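Local coordinates for protein transcriptional regulator AcuR (Rhodobacter sphaeroides 2.4.1, PDB 3BRU) that represses transcription of its own operon as a TetR-family DNA-binding regulator, probably by binding two operator sequences in the promoter, at residues L140-D143 with F144-A147. Numbering follows the deposited sequence.
Sequences LPDD and FRAA
Pro141 and Phe144 meet across the turn that leads into helix 143-167, and both backbone and side chains join them. An amide this early in a helix lacks an acceptor within the helix, and Phe144 N instead donates to Pro141 O of the preceding loop (3.2 Å). One residue on, Arg145 N reaches Asp142 O at 3.3 Å, a more bent bond at 145°. Asp142 O also accepts from a water oxygen 2.7 Å away, and that water oxygen in turn accepts from Ala146 N at 3.0 Å; the water thus links the loop carbonyl to the next amide of the first turn. Both direct bonds span three residues, as is common in the first turn of a helix, here in the TetR-type C-terminal domain. Proline suits the entry, since its ring fixes phi and its missing N-H asks for no partner. Pro141 CD lies over one face of the Phe144 ring, a CH-pi contact 4.1 Å from the centroid, while Leu140 CD1 approaches Phe144 CD2 obliquely. With CG beside its own backbone N (chi1 -75°), the Phe144 ring is swung back toward these two residues; Tyr48 meets it edge-to-face and Leu79 of helix 74-97 packs against it. Were Phe144 replaced by an alanine, the backbone bonds would probably remain, but Pro141, Leu140, Tyr48 and Leu79 would be likely to lose the ring they pack on. Beside the subunit interface, exposed Asp142 accepts through OD2 from Arg145 NE at 3.2 Å in a salt bridge, OD2 lying near the guanidinium plane although the carboxylate is turned 42° from it. The bend at chi3 turns the guanidinium back alongside Asp142, and Arg145 NH2 is satisfied by Leu198 O of the second subunit.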
loop_
_atom_site.group_PDB
_atom_site.type_symbol
_atom_site.label_atom_id
_atom_site.label_comp_id
_atom_site.label_asym_id
_atom_site.label_seq_id
_atom_site.Cartn_x
_atom_site.Cartn_y
_atom_site.Cartn_z
ATOM N N LEU A 140 -14.585 -3.206 -3.805
ATOM C CA LEU A 140 -15.022 -2.147 -4.705
ATOM C C LEU A 140 -15.766 -2.693 -5.910
ATOM O O LEU A 140 -15.497 -3.803 -6.335
ATOM C CB LEU A 140 -13.815 -1.316 -5.187
ATOM C CG LEU A 140 -13.084 -0.526 -4.094
ATOM C CD1 LEU A 140 -11.995 0.332 -4.748
ATOM C CD2 LEU A 140 -14.024 0.332 -3.179
ATOM N N PRO A 141 -16.683 -1.888 -6.483
ATOM C CA PRO A 141 -17.353 -2.203 -7.771
ATOM C C PRO A 141 -16.291 -2.427 -8.844
ATOM O O PRO A 141 -15.276 -1.731 -8.823
ATOM C CB PRO A 141 -18.123 -0.910 -8.095
ATOM C CG PRO A 141 -18.292 -0.205 -6.780
ATOM C CD PRO A 141 -17.097 -0.571 -5.943
ATOM N N ASP A 142 -16.471 -3.361 -9.772
ATOM C CA ASP A 142 -15.341 -3.621 -10.696
ATOM C C ASP A 142 -14.913 -2.509 -11.682
ATOM O O ASP A 142 -13.789 -2.546 -12.165
ATOM C CB ASP A 142 -15.345 -5.026 -11.311
ATOM C CG ASP A 142 -14.328 -5.993 -10.581
ATOM O OD1 ASP A 142 -14.665 -6.538 -9.485
ATOM O OD2 ASP A 142 -13.185 -6.205 -11.101
ATOM N N ASP A 143 -15.773 -1.512 -11.914
ATOM C CA ASP A 143 -15.419 -0.251 -12.634
ATOM C C ASP A 143 -14.132 0.445 -12.141
ATOM O O ASP A 143 -13.379 1.040 -12.914
ATOM C CB ASP A 143 -16.556 0.769 -12.471
ATOM C CG ASP A 143 -17.525 0.767 -13.640
ATOM O OD1 ASP A 143 -17.472 -0.178 -14.457
ATOM O OD2 ASP A 143 -18.346 1.713 -13.758
ATOM N N PHE A 144 -13.921 0.378 -10.830
ATOM C CA PHE A 144 -12.822 1.038 -10.164
ATOM C C PHE A 144 -11.452 0.512 -10.617
ATOM O O PHE A 144 -10.521 1.302 -10.719
ATOM C CB PHE A 144 -12.991 0.899 -8.650
ATOM C CG PHE A 144 -14.058 1.791 -8.075
ATOM C CD1 PHE A 144 -15.379 1.706 -8.507
ATOM C CD2 PHE A 144 -13.753 2.719 -7.101
ATOM C CE1 PHE A 144 -16.366 2.553 -7.969
ATOM C CE2 PHE A 144 -14.743 3.545 -6.554
ATOM C CZ PHE A 144 -16.046 3.446 -6.985
ATOM N N ARG A 145 -11.337 -0.788 -10.910
ATOM C CA ARG A 145 -10.061 -1.383 -11.283
ATOM C C ARG A 145 -9.340 -0.610 -12.417
ATOM O O ARG A 145 -8.209 -0.128 -12.231
ATOM C CB ARG A 145 -10.214 -2.883 -11.607
ATOM C CG ARG A 145 -8.909 -3.695 -11.461
ATOM C CD ARG A 145 -9.081 -5.260 -11.664
ATOM N NE ARG A 145 -10.026 -5.866 -10.703
ATOM C CZ ARG A 145 -9.742 -6.149 -9.428
ATOM N NH1 ARG A 145 -10.667 -6.667 -8.612
ATOM N NH2 ARG A 145 -8.535 -5.912 -8.947
ATOM N N ALA A 146 -10.003 -0.468 -13.559
ATOM C CA ALA A 146 -9.436 0.212 -14.711
ATOM C C ALA A 146 -9.229 1.699 -14.432
ATOM O O ALA A 146 -8.267 2.315 -14.931
ATOM C CB ALA A 146 -10.347 0.018 -15.924
ATOM N N ALA A 147 -10.131 2.289 -13.645
ATOM C CA ALA A 147 -10.024 3.705 -13.352
ATOM C C ALA A 147 -8.792 3.928 -12.476
ATOM O O ALA A 147 -7.984 4.810 -12.765
ATOM C CB ALA A 147 -11.269 4.213 -12.694
HETATM O O HOH W 1 -12.351 -2.195 -14.422
#